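PDB 3MFQ: high-affinity zinc uptake system protein znuA from Streptococcus suis, which probably binds zinc and related metal ions outside the cell and hands them to an ABC transporter for uptake. Local coordinates for residues A[8-13]-A[57-62]; A[13-18]-A[254-259]; A[218-223]-A[250-255]. All coordinates share one frame; numbering follows the deposited sequence.

Interaction 1. Residues A[8-13]-A[57-62]; sequences RVAVTT and DLVLYH
R8 and D57 start the pairing through the R8 backbone. R8 N donates almost straight (169°) to D57 OD2 at 2.9 Å, meeting the carboxylate from above its plane, and R8 O accepts from both D57 N and L58 N, at 2.7 Å to the former. The R8 guanidinium turns off to a salt bridge with D31 on strand 29-32. V9 lies alongside L58, both side chains pointing the same way, with V9 CG2 3.7 Å from L58 CB; L123 of helix 109-123 packs against both. A10 faces the other side of the sheet, where its CB meets V59 CG2 at 3.8 Å. A10 N bonds weakly to L58 O, while A10 O takes L60 N at 3.0 Å, nearly along the C=O axis. V11 pairs with L60 on the V9 face, which helix 14-24 also covers. At T12 the strands diverge: T12 N reaches L60 O only weakly (3.5 Å), CG2, turned opposite the carbonyl carbon (chi1 48°), rests on Y61 CB, and OG1 bonds to E67. T13 takes the N-cap position of helix 14-24. This is central parallel pairing in an alpha/beta lobe ordered 29-32, 8-11, 58-61, 79-80, as in metal-binding proteins of ABC importers.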
ATOM      1  N   ARG A   8       1.734 -19.467 -15.784  1.00 70.73           N
ATOM      2  CA  ARG A   8       2.541 -18.949 -14.689  1.00 72.40           C
ATOM      3  C   ARG A   8       2.587 -17.427 -14.736  1.00 71.40           C
ATOM      4  O   ARG A   8       3.066 -16.831 -15.697  1.00 72.42           O
ATOM      5  CB  ARG A   8       3.955 -19.542 -14.736  1.00 75.45           C
ATOM      6  CG  ARG A   8       4.832 -19.206 -13.534  1.00 80.47           C
ATOM      7  CD  ARG A   8       5.862 -20.292 -13.271  1.00 85.83           C
ATOM      8  NE  ARG A   8       5.226 -21.597 -13.110  1.00 93.52           N
ATOM      9  CZ  ARG A   8       4.629 -22.006 -11.994  1.00 91.15           C
ATOM     10  NH1 ARG A   8       4.579 -21.210 -10.935  1.00 88.68           N
ATOM     11  NH2 ARG A   8       4.077 -23.211 -11.937  1.00 84.93           N
ATOM     12  N   VAL A   9       2.086 -16.802 -13.679  1.00 58.07           N
ATOM     13  CA  VAL A   9       2.041 -15.349 -13.587  1.00 59.93           C
ATOM     14  C   VAL A   9       2.850 -14.852 -12.399  1.00 61.01           C
ATOM     15  O   VAL A   9       2.397 -14.943 -11.273  1.00 60.13           O
ATOM     16  CB  VAL A   9       0.584 -14.859 -13.453  1.00 60.20           C
ATOM     17  CG1 VAL A   9       0.572 -13.393 -13.271  1.00 58.91           C
ATOM     18  CG2 VAL A   9      -0.229 -15.308 -14.641  1.00 56.04           C
ATOM     19  N   ALA A  10       4.015 -14.275 -12.675  1.00 42.12           N
ATOM     20  CA  ALA A  10       4.897 -13.758 -11.645  1.00 38.41           C
ATOM     21  C   ALA A  10       4.302 -12.486 -11.045  1.00 40.13           C
ATOM     22  O   ALA A  10       3.704 -11.665 -11.739  1.00 39.06           O
ATOM     23  CB  ALA A  10       6.255 -13.511 -12.217  1.00 40.88           C
ATOM     24  N   VAL A  11       4.436 -12.345  -9.736  1.00 42.72           N
ATOM     25  CA  VAL A  11       3.737 -11.285  -9.046  1.00 36.81           C
ATOM     26  C   VAL A  11       4.638 -10.687  -7.972  1.00 41.75           C
ATOM     27  O   VAL A  11       5.184 -11.398  -7.132  1.00 42.35           O
ATOM     28  CB  VAL A  11       2.383 -11.786  -8.468  1.00 38.41           C
ATOM     29  CG1 VAL A  11       1.690 -12.761  -9.439  1.00 38.95           C
ATOM     30  CG2 VAL A  11       2.581 -12.429  -7.103  1.00 40.57           C
ATOM     31  N   THR A  12       4.810  -9.371  -8.031  1.00 45.39           N
ATOM     32  CA  THR A  12       5.798  -8.695  -7.200  1.00 42.37           C
ATOM     33  C   THR A  12       5.436  -8.692  -5.720  1.00 45.58           C
ATOM     34  O   THR A  12       6.205  -9.169  -4.888  1.00 48.51           O
ATOM     35  CB  THR A  12       6.056  -7.248  -7.679  1.00 42.88           C
ATOM     36  OG1 THR A  12       4.806  -6.581  -7.892  1.00 45.52           O
ATOM     37  CG2 THR A  12       6.839  -7.259  -8.983  1.00 39.59           C
ATOM     38  N   THR A  13       4.264  -8.165  -5.392  1.00 39.20           N
ATOM     39  CA  THR A  13       3.888  -7.998  -3.994  1.00 37.88           C
ATOM     40  C   THR A  13       2.683  -8.837  -3.605  1.00 36.94           C
ATOM     41  O   THR A  13       1.934  -9.309  -4.460  1.00 39.75           O
ATOM     42  CB  THR A  13       3.559  -6.539  -3.682  1.00 35.69           C
ATOM     43  OG1 THR A  13       2.225  -6.255  -4.116  1.00 37.58           O
ATOM     44  CG2 THR A  13       4.536  -5.613  -4.390  1.00 31.72           C
ATOM     45  N   ASP A  57       4.768 -16.591 -17.780  1.00 59.75           N
ATOM     46  CA  ASP A  57       3.965 -16.354 -18.971  1.00 58.17           C
ATOM     47  C   ASP A  57       3.407 -14.939 -18.917  1.00 59.06           C
ATOM     48  O   ASP A  57       3.154 -14.313 -19.947  1.00 60.03           O
ATOM     49  CB  ASP A  57       2.818 -17.363 -19.053  1.00 58.23           C
ATOM     50  CG  ASP A  57       3.304 -18.800 -19.112  1.00 60.34           C
ATOM     51  OD1 ASP A  57       4.344 -19.058 -19.753  1.00 60.62           O
ATOM     52  OD2 ASP A  57       2.637 -19.675 -18.519  1.00 58.59           O
ATOM     53  N   LEU A  58       3.218 -14.445 -17.698  1.00 48.75           N
ATOM     54  CA  LEU A  58       2.710 -13.100 -17.464  1.00 47.97           C
ATOM     55  C   LEU A  58       3.331 -12.543 -16.192  1.00 44.00           C
ATOM     56  O   LEU A  58       3.384 -13.225 -15.173  1.00 45.36           O
ATOM     57  CB  LEU A  58       1.184 -13.116 -17.328  1.00 46.48           C
ATOM     58  CG  LEU A  58       0.506 -11.822 -16.869  1.00 39.27           C
ATOM     59  CD1 LEU A  58       0.707 -10.720 -17.895  1.00 41.46           C
ATOM     60  CD2 LEU A  58      -0.976 -12.042 -16.605  1.00 35.43           C
ATOM     61  N   VAL A  59       3.805 -11.306 -16.254  1.00 49.27           N
ATOM     62  CA  VAL A  59       4.359 -10.652 -15.075  1.00 54.43           C
ATOM     63  C   VAL A  59       3.548  -9.407 -14.726  1.00 53.83           C
ATOM     64  O   VAL A  59       3.338  -8.543 -15.574  1.00 55.54           O
ATOM     65  CB  VAL A  59       5.842 -10.275 -15.278  1.00 59.22           C
ATOM     66  CG1 VAL A  59       6.356  -9.462 -14.097  1.00 54.26           C
ATOM     67  CG2 VAL A  59       6.687 -11.525 -15.479  1.00 56.81           C
ATOM     68  N   LEU A  60       3.088  -9.322 -13.481  1.00 49.22           N
ATOM     69  CA  LEU A  60       2.288  -8.181 -13.037  1.00 46.84           C
ATOM     70  C   LEU A  60       2.950  -7.434 -11.884  1.00 49.04           C
ATOM     71  O   LEU A  60       3.450  -8.049 -10.940  1.00 49.91           O
ATOM     72  CB  LEU A  60       0.884  -8.632 -12.629  1.00 42.68           C
ATOM     73  CG  LEU A  60      -0.082  -8.976 -13.763  1.00 41.59           C
ATOM     74  CD1 LEU A  60      -1.340  -9.628 -13.216  1.00 39.49           C
ATOM     75  CD2 LEU A  60      -0.422  -7.731 -14.567  1.00 40.89           C
ATOM     76  N   TYR A  61       2.950  -6.106 -11.968  1.00 52.45           N
ATOM     77  CA  TYR A  61       3.535  -5.272 -10.923  1.00 51.82           C
ATOM     78  C   TYR A  61       2.810  -3.935 -10.792  1.00 51.91           C
ATOM     79  O   TYR A  61       2.020  -3.557 -11.658  1.00 49.82           O
ATOM     80  CB  TYR A  61       5.028  -5.048 -11.178  1.00 51.12           C
ATOM     81  CG  TYR A  61       5.332  -4.194 -12.389  1.00 53.02           C
ATOM     82  CD1 TYR A  61       5.097  -4.665 -13.674  1.00 53.31           C
ATOM     83  CD2 TYR A  61       5.864  -2.919 -12.247  1.00 54.26           C
ATOM     84  CE1 TYR A  61       5.378  -3.888 -14.783  1.00 53.85           C
ATOM     85  CE2 TYR A  61       6.148  -2.135 -13.351  1.00 53.43           C
ATOM     86  CZ  TYR A  61       5.903  -2.623 -14.615  1.00 55.08           C
ATOM     87  OH  TYR A  61       6.185  -1.843 -15.714  1.00 52.80           O
ATOM     88  N   HIS A  62       3.087  -3.225  -9.703  1.00 48.74           N
ATOM     89  CA  HIS A  62       2.459  -1.937  -9.433  1.00 44.79           C
ATOM     90  C   HIS A  62       2.908  -0.876 -10.427  1.00 49.28           C
ATOM     91  O   HIS A  62       2.102  -0.332 -11.181  1.00 51.07           O
ATOM     92  CB  HIS A  62       2.798  -1.470  -8.017  1.00 44.87           C
ATOM     93  CG  HIS A  62       2.245  -2.343  -6.938  1.00 45.58           C
ATOM     94  ND1 HIS A  62       2.479  -3.701  -6.886  1.00 46.25           N
ATOM     95  CD2 HIS A  62       1.480  -2.053  -5.858  1.00 43.35           C
ATOM     96  CE1 HIS A  62       1.873  -4.210  -5.828  1.00 45.05           C
ATOM     97  NE2 HIS A  62       1.261  -3.230  -5.187  1.00 44.04           N
TER

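Interaction 2. Residues A[13-18]-A[254-259]; sequences TSFLND and DSLAPE. With ZN (zinc ion), chain D.
S255 OG, facing S14 OG across the contact at 3.4 Å, is gripped from several sides. It donates to its own chain at L256 O (2.8 Å), the hydroxyl lying tilted 17° from that carbonyl plane, and accepts from G37 N. Water 1 adds a weak bond to it, and accepts from S14 N at 2.9 Å, so that the first turn of helix 14-24 and the loop share one solvent molecule. The direct link is L256 N to S14 OG, 2.9 Å and fairly straight (156°). With chi1 at 54°, S14 OG sits between its backbone N and carbonyl carbon and faces the loop. Beside this polar seam, the F15 ring has L256 N over one face and the carbonyl carbon of D254 at its edge. The L256 side chain crosses F15 obliquely, its CD1 packing against the CD1/CE1 side of the ring, while its other methyl, CD2, lies over the S14 carbonyl and also reaches D18 CB (3.8 Å). M269 of helix 266-281 packs on both F15 and L256. The D18 carboxylate turns to F266 N and Q22. At the start of segment 254-259, both D254 carboxylate oxygens bind the zinc ion, D254 OD1 at 2.4 Å. With H41, H104 and H170 they form the three-histidine, one-aspartate zinc site.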
ATOM      1  N   THR A  13       4.264  -8.165  -5.392  1.00 39.20           N
ATOM      2  CA  THR A  13       3.888  -7.998  -3.994  1.00 37.88           C
ATOM      3  C   THR A  13       2.683  -8.837  -3.605  1.00 36.94           C
ATOM      4  O   THR A  13       1.934  -9.309  -4.460  1.00 39.75           O
ATOM      5  CB  THR A  13       3.559  -6.539  -3.682  1.00 35.69           C
ATOM      6  OG1 THR A  13       2.225  -6.255  -4.116  1.00 37.58           O
ATOM      7  CG2 THR A  13       4.536  -5.613  -4.390  1.00 31.72           C
ATOM      8  N   SER A  14       2.498  -9.006  -2.301  1.00 50.74           N
ATOM      9  CA  SER A  14       1.363  -9.744  -1.773  1.00 52.62           C
ATOM     10  C   SER A  14       0.049  -9.118  -2.218  1.00 56.70           C
ATOM     11  O   SER A  14      -0.979  -9.790  -2.272  1.00 60.40           O
ATOM     12  CB  SER A  14       1.429  -9.786  -0.249  1.00 55.93           C
ATOM     13  OG  SER A  14       1.546  -8.477   0.280  1.00 61.54           O
ATOM     14  N   PHE A  15       0.083  -7.825  -2.525  1.00 47.03           N
ATOM     15  CA  PHE A  15      -1.102  -7.141  -3.027  1.00 44.37           C
ATOM     16  C   PHE A  15      -1.596  -7.852  -4.261  1.00 44.20           C
ATOM     17  O   PHE A  15      -2.732  -8.314  -4.324  1.00 47.26           O
ATOM     18  CB  PHE A  15      -0.779  -5.702  -3.410  1.00 43.27           C
ATOM     19  CG  PHE A  15      -0.476  -4.825  -2.250  1.00 42.80           C
ATOM     20  CD1 PHE A  15      -1.496  -4.296  -1.486  1.00 41.30           C
ATOM     21  CD2 PHE A  15       0.831  -4.521  -1.923  1.00 42.36           C
ATOM     22  CE1 PHE A  15      -1.217  -3.485  -0.414  1.00 45.95           C
ATOM     23  CE2 PHE A  15       1.117  -3.711  -0.853  1.00 43.10           C
ATOM     24  CZ  PHE A  15       0.092  -3.192  -0.095  1.00 43.88           C
ATOM     25  N   LEU A  16      -0.724  -7.924  -5.254  1.00 50.57           N
ATOM     26  CA  LEU A  16      -1.073  -8.539  -6.513  1.00 50.73           C
ATOM     27  C   LEU A  16      -1.405 -10.007  -6.275  1.00 54.27           C
ATOM     28  O   LEU A  16      -2.408 -10.509  -6.790  1.00 56.36           O
ATOM     29  CB  LEU A  16       0.060  -8.346  -7.519  1.00 51.19           C
ATOM     30  CG  LEU A  16       0.491  -6.875  -7.581  1.00 55.90           C
ATOM     31  CD1 LEU A  16       1.521  -6.637  -8.670  1.00 58.38           C
ATOM     32  CD2 LEU A  16      -0.717  -5.966  -7.772  1.00 49.43           C
ATOM     33  N   ASN A  17      -0.588 -10.679  -5.461  1.00 50.55           N
ATOM     34  CA  ASN A  17      -0.849 -12.071  -5.092  1.00 50.25           C
ATOM     35  C   ASN A  17      -2.310 -12.327  -4.719  1.00 49.31           C
ATOM     36  O   ASN A  17      -2.890 -13.337  -5.112  1.00 49.06           O
ATOM     37  CB  ASN A  17       0.055 -12.519  -3.940  1.00 49.74           C
ATOM     38  CG  ASN A  17      -0.018 -14.019  -3.699  1.00 54.94           C
ATOM     39  OD1 ASN A  17       0.202 -14.810  -4.617  1.00 57.98           O
ATOM     40  ND2 ASN A  17      -0.328 -14.416  -2.469  1.00 57.87           N
ATOM     41  N   ASP A  18      -2.896 -11.412  -3.956  1.00 54.30           N
ATOM     42  CA  ASP A  18      -4.299 -11.514  -3.577  1.00 52.41           C
ATOM     43  C   ASP A  18      -5.206 -11.240  -4.771  1.00 54.02           C
ATOM     44  O   ASP A  18      -6.077 -12.041  -5.104  1.00 56.55           O
ATOM     45  CB  ASP A  18      -4.615 -10.528  -2.455  1.00 55.66           C
ATOM     46  CG  ASP A  18      -6.082 -10.532  -2.070  1.00 57.06           C
ATOM     47  OD1 ASP A  18      -6.695 -11.620  -2.065  1.00 55.92           O
ATOM     48  OD2 ASP A  18      -6.619  -9.446  -1.763  1.00 57.65           O
ATOM     49  N   ASP A 254       3.075  -1.061   2.735  1.00 48.46           N
ATOM     50  CA  ASP A 254       3.772  -1.594   1.576  1.00 49.03           C
ATOM     51  C   ASP A 254       3.668  -3.107   1.471  1.00 48.11           C
ATOM     52  O   ASP A 254       4.458  -3.736   0.772  1.00 48.74           O
ATOM     53  CB  ASP A 254       5.242  -1.177   1.609  1.00 49.11           C
ATOM     54  CG  ASP A 254       5.422   0.320   1.485  1.00 54.12           C
ATOM     55  OD1 ASP A 254       4.488   0.992   0.998  1.00 50.24           O
ATOM     56  OD2 ASP A 254       6.496   0.826   1.870  1.00 56.61           O
ATOM     57  N   SER A 255       2.693  -3.689   2.157  1.00 34.41           N
ATOM     58  CA  SER A 255       2.518  -5.134   2.120  1.00 37.43           C
ATOM     59  C   SER A 255       1.259  -5.588   2.835  1.00 39.51           C
ATOM     60  O   SER A 255       0.801  -4.946   3.776  1.00 42.68           O
ATOM     61  CB  SER A 255       3.727  -5.832   2.746  1.00 42.00           C
ATOM     62  OG  SER A 255       3.538  -7.237   2.790  1.00 39.23           O
ATOM     63  N   LEU A 256       0.704  -6.704   2.375  1.00 29.29           N
ATOM     64  CA  LEU A 256      -0.364  -7.385   3.088  1.00 33.24           C
ATOM     65  C   LEU A 256       0.244  -8.180   4.231  1.00 37.96           C
ATOM     66  O   LEU A 256       1.443  -8.086   4.492  1.00 37.26           O
ATOM     67  CB  LEU A 256      -1.108  -8.333   2.151  1.00 33.94           C
ATOM     68  CG  LEU A 256      -2.320  -7.775   1.407  1.00 34.37           C
ATOM     69  CD1 LEU A 256      -2.126  -6.310   1.068  1.00 32.05           C
ATOM     70  CD2 LEU A 256      -2.602  -8.595   0.157  1.00 29.85           C
ATOM     71  N   ALA A 257      -0.584  -8.968   4.907  1.00 48.23           N
ATOM     72  CA  ALA A 257      -0.101  -9.843   5.967  1.00 55.81           C
ATOM     73  C   ALA A 257       0.162 -11.241   5.414  1.00 58.87           C
ATOM     74  O   ALA A 257      -0.446 -11.642   4.420  1.00 57.74           O
ATOM     75  CB  ALA A 257      -1.099  -9.899   7.109  1.00 61.19           C
ATOM     76  N   PRO A 258       1.079 -11.982   6.053  1.00 59.36           N
ATOM     77  CA  PRO A 258       1.409 -13.344   5.620  1.00 60.37           C
ATOM     78  C   PRO A 258       0.182 -14.245   5.617  1.00 62.75           C
ATOM     79  O   PRO A 258      -0.599 -14.223   6.566  1.00 67.63           O
ATOM     80  CB  PRO A 258       2.405 -13.816   6.683  1.00 59.89           C
ATOM     81  CG  PRO A 258       3.004 -12.568   7.222  1.00 59.08           C
ATOM     82  CD  PRO A 258       1.903 -11.551   7.195  1.00 59.22           C
ATOM     83  N   GLU A 259       0.019 -15.026   4.553  1.00 61.10           N
ATOM     84  CA  GLU A 259      -1.102 -15.948   4.447  1.00 63.28           C
ATOM     85  C   GLU A 259      -0.934 -17.074   5.461  1.00 64.65           C
ATOM     86  O   GLU A 259       0.036 -17.826   5.404  1.00 67.17           O
ATOM     87  CB  GLU A 259      -1.191 -16.516   3.028  1.00 66.97           C
ATOM     88  CG  GLU A 259      -2.503 -17.217   2.703  1.00 73.48           C
ATOM     89  CD  GLU A 259      -3.372 -16.435   1.733  1.00 81.40           C
ATOM     90  OE1 GLU A 259      -4.568 -16.774   1.602  1.00 80.83           O
ATOM     91  OE2 GLU A 259      -2.864 -15.483   1.105  1.00 81.34           O
TER
HETATM   92 ZN    ZN D 401       5.891   2.936   1.025  1.00 48.28          ZN
HETATM   93  O   HOH W   1       4.364  -8.607  -0.127  1.00 27.47           O

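Interaction 3. Residues A[218-223]-A[250-255]; sequences TESTTN and ELFSDS. With ZN (zinc ion), chain D.
L251 and the backbone of T218 to S220 make the tight part of the contact. L251 N donates to T218 O at 2.8 Å, straight (168°) and in the carbonyl plane, and L251 O receives S220 N at 3.2 Å, so one residue brackets E219 with two bonds in a single bridge. E219 CA comes within 3.1 Å of the same L251 O, a CA-H...O contact. The buried E219 side chain then carries the polar link. A chi1 of 66° folds its CG back over the main chain, and the extended remainder carries the carboxylate to S253. S253 OG donates to E219 OE1 at 3.0 Å from well above the carboxylate plane. The other oxygen, OE2, takes T222 OG1 with its anti lone pair at 2.7 Å, and also accepts from H170 ND1. E219 is thus a second-shell residue, consistent with a part in orienting the zinc ligand H170. The partly exposed side is looser, resting mainly on van der Waals touches. E250 OE1 lies 3.3 Å from S220 CB, S220 OG stands obliquely to the F252 ring, and T221 CG2 meets S255 CB at 3.9 Å. A water between T221 OG1 and D254 OD2, a zinc-bound oxygen, is a doubtful link. F252 has E250 O over one face, offset toward the ring rim. H272 bonds to that carbonyl and its ring meets F252. The two loops follow strands 215-217 and 242-244 and lead into helices 225-235 and 266-281; L251 packs on N273, L276 and M277 of the latter helix, and M269 of the same helix touches F252.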
ATOM      1  N   THR A 218       2.224   2.929  13.627  1.00 76.66           N
ATOM      2  CA  THR A 218       3.352   2.066  13.303  1.00 76.74           C
ATOM      3  C   THR A 218       2.982   1.127  12.158  1.00 80.57           C
ATOM      4  O   THR A 218       1.834   0.694  12.052  1.00 82.93           O
ATOM      5  CB  THR A 218       3.778   1.240  14.534  1.00 77.24           C
ATOM      6  OG1 THR A 218       4.560   2.059  15.410  1.00 78.12           O
ATOM      7  CG2 THR A 218       4.602   0.034  14.120  1.00 84.51           C
ATOM      8  N   GLU A 219       3.949   0.820  11.299  1.00 52.93           N
ATOM      9  CA  GLU A 219       3.706  -0.049  10.151  1.00 49.96           C
ATOM     10  C   GLU A 219       4.601  -1.284  10.185  1.00 52.74           C
ATOM     11  O   GLU A 219       5.676  -1.268  10.786  1.00 53.39           O
ATOM     12  CB  GLU A 219       3.911   0.718   8.846  1.00 47.11           C
ATOM     13  CG  GLU A 219       5.344   1.144   8.612  1.00 49.84           C
ATOM     14  CD  GLU A 219       5.479   2.139   7.483  1.00 51.88           C
ATOM     15  OE1 GLU A 219       4.444   2.503   6.887  1.00 53.14           O
ATOM     16  OE2 GLU A 219       6.618   2.560   7.193  1.00 48.84           O
ATOM     17  N   SER A 220       4.151  -2.346   9.523  1.00 61.99           N
ATOM     18  CA  SER A 220       4.812  -3.647   9.580  1.00 59.86           C
ATOM     19  C   SER A 220       6.098  -3.737   8.758  1.00 58.51           C
ATOM     20  O   SER A 220       6.931  -4.609   9.004  1.00 61.58           O
ATOM     21  CB  SER A 220       3.845  -4.747   9.132  1.00 57.34           C
ATOM     22  OG  SER A 220       3.471  -4.570   7.776  1.00 57.51           O
ATOM     23  N   THR A 221       6.260  -2.845   7.787  1.00 52.16           N
ATOM     24  CA  THR A 221       7.400  -2.925   6.877  1.00 49.77           C
ATOM     25  C   THR A 221       8.629  -2.122   7.313  1.00 54.84           C
ATOM     26  O   THR A 221       9.712  -2.304   6.759  1.00 59.57           O
ATOM     27  CB  THR A 221       7.010  -2.540   5.432  1.00 49.13           C
ATOM     28  OG1 THR A 221       6.029  -1.497   5.461  1.00 50.04           O
ATOM     29  CG2 THR A 221       6.436  -3.741   4.699  1.00 45.97           C
ATOM     30  N   THR A 222       8.472  -1.244   8.301  1.00 45.81           N
ATOM     31  CA  THR A 222       9.611  -0.466   8.796  1.00 46.03           C
ATOM     32  C   THR A 222       9.831  -0.632  10.299  1.00 46.82           C
ATOM     33  O   THR A 222       8.944  -1.084  11.021  1.00 45.88           O
ATOM     34  CB  THR A 222       9.484   1.041   8.469  1.00 47.37           C
ATOM     35  OG1 THR A 222       8.292   1.569   9.064  1.00 47.32           O
ATOM     36  CG2 THR A 222       9.437   1.264   6.966  1.00 43.11           C
ATOM     37  N   ASN A 223      11.021  -0.260  10.760  1.00 87.37           N
ATOM     38  CA  ASN A 223      11.379  -0.376  12.171  1.00 87.56           C
ATOM     39  C   ASN A 223      10.639   0.628  13.048  1.00 88.79           C
ATOM     40  O   ASN A 223      10.865   1.833  12.948  1.00 89.84           O
ATOM     41  CB  ASN A 223      12.887  -0.210  12.358  1.00 88.16           C
ATOM     42  CG  ASN A 223      13.684  -1.264  11.620  1.00 87.62           C
ATOM     43  OD1 ASN A 223      13.249  -2.408  11.489  1.00 85.66           O
ATOM     44  ND2 ASN A 223      14.860  -0.883  11.133  1.00 87.40           N
ATOM     45  N   GLU A 250      -0.468  -2.908  13.904  1.00 62.95           N
ATOM     46  CA  GLU A 250       0.368  -2.342  12.862  1.00 56.77           C
ATOM     47  C   GLU A 250      -0.447  -2.037  11.616  1.00 54.56           C
ATOM     48  O   GLU A 250      -1.307  -2.821  11.215  1.00 54.44           O
ATOM     49  CB  GLU A 250       1.506  -3.300  12.510  1.00 57.06           C
ATOM     50  CG  GLU A 250       2.588  -3.413  13.567  1.00 55.69           C
ATOM     51  CD  GLU A 250       3.662  -4.405  13.175  1.00 58.22           C
ATOM     52  OE1 GLU A 250       3.358  -5.323  12.384  1.00 56.95           O
ATOM     53  OE2 GLU A 250       4.807  -4.266  13.656  1.00 59.43           O
ATOM     54  N   LEU A 251      -0.175  -0.885  11.013  1.00 54.01           N
ATOM     55  CA  LEU A 251      -0.770  -0.537   9.735  1.00 51.37           C
ATOM     56  C   LEU A 251       0.017  -1.216   8.626  1.00 53.59           C
ATOM     57  O   LEU A 251       1.237  -1.359   8.719  1.00 52.42           O
ATOM     58  CB  LEU A 251      -0.751   0.979   9.527  1.00 50.60           C
ATOM     59  CG  LEU A 251      -1.596   1.846  10.459  1.00 47.29           C
ATOM     60  CD1 LEU A 251      -1.364   3.318  10.168  1.00 41.14           C
ATOM     61  CD2 LEU A 251      -3.066   1.501  10.322  1.00 43.76           C
ATOM     62  N   PHE A 252      -0.680  -1.643   7.580  1.00 53.06           N
ATOM     63  CA  PHE A 252      -0.013  -2.186   6.409  1.00 48.62           C
ATOM     64  C   PHE A 252       0.040  -1.112   5.338  1.00 47.95           C
ATOM     65  O   PHE A 252      -0.997  -0.614   4.901  1.00 50.81           O
ATOM     66  CB  PHE A 252      -0.755  -3.410   5.879  1.00 51.39           C
ATOM     67  CG  PHE A 252      -1.017  -4.459   6.917  1.00 52.90           C
ATOM     68  CD1 PHE A 252      -0.004  -5.299   7.346  1.00 54.56           C
ATOM     69  CD2 PHE A 252      -2.283  -4.617   7.454  1.00 53.15           C
ATOM     70  CE1 PHE A 252      -0.247  -6.269   8.297  1.00 55.38           C
ATOM     71  CE2 PHE A 252      -2.532  -5.584   8.403  1.00 57.01           C
ATOM     72  CZ  PHE A 252      -1.512  -6.412   8.828  1.00 55.86           C
ATOM     73  N   SER A 253       1.246  -0.743   4.922  1.00 45.86           N
ATOM     74  CA  SER A 253       1.405   0.261   3.883  1.00 44.02           C
ATOM     75  C   SER A 253       1.949  -0.367   2.609  1.00 45.40           C
ATOM     76  O   SER A 253       1.358  -0.232   1.540  1.00 46.49           O
ATOM     77  CB  SER A 253       2.334   1.380   4.350  1.00 43.06           C
ATOM     78  OG  SER A 253       3.680   0.939   4.389  1.00 46.45           O
ATOM     79  N   ASP A 254       3.075  -1.061   2.735  1.00 48.46           N
ATOM     80  CA  ASP A 254       3.772  -1.594   1.576  1.00 49.03           C
ATOM     81  C   ASP A 254       3.668  -3.107   1.471  1.00 48.11           C
ATOM     82  O   ASP A 254       4.458  -3.736   0.772  1.00 48.74           O
ATOM     83  CB  ASP A 254       5.242  -1.177   1.609  1.00 49.11           C
ATOM     84  CG  ASP A 254       5.422   0.320   1.485  1.00 54.12           C
ATOM     85  OD1 ASP A 254       4.488   0.992   0.998  1.00 50.24           O
ATOM     86  OD2 ASP A 254       6.496   0.826   1.870  1.00 56.61           O
ATOM     87  N   SER A 255       2.693  -3.689   2.157  1.00 34.41           N
ATOM     88  CA  SER A 255       2.518  -5.134   2.120  1.00 37.43           C
ATOM     89  C   SER A 255       1.259  -5.588   2.835  1.00 39.51           C
ATOM     90  O   SER A 255       0.801  -4.946   3.776  1.00 42.68           O
ATOM     91  CB  SER A 255       3.727  -5.832   2.746  1.00 42.00           C
ATOM     92  OG  SER A 255       3.538  -7.237   2.790  1.00 39.23           O
TER
HETATM   93 ZN    ZN D 401       5.891   2.936   1.025  1.00 48.28          ZN
HETATM   94  O   HOH W   2       7.297   0.267   4.224  1.00 47.35           O

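The three contacts run from the N-terminal parallel sheet to the loops beyond the metal. Interaction 1 and interaction 2 share T13, where strand 8-11 passes into helix 14-24, and their centres are 13 Å apart; L16 CD1 packs 3.3 Å from L60 O. Interactions 2 and 3 share D254 and S255, with centres 12 Å apart, and F15 CZ lies 3.6 Å from S253 O. Both therefore hold the same zinc-binding aspartate, one from the helix side and one from loop 218-223. Interactions 1 and 3 do not touch, their centres being 22 Å apart. Interaction 1 stands further back, the nearest H62 side-chain atom about 10 Å from the zinc ion.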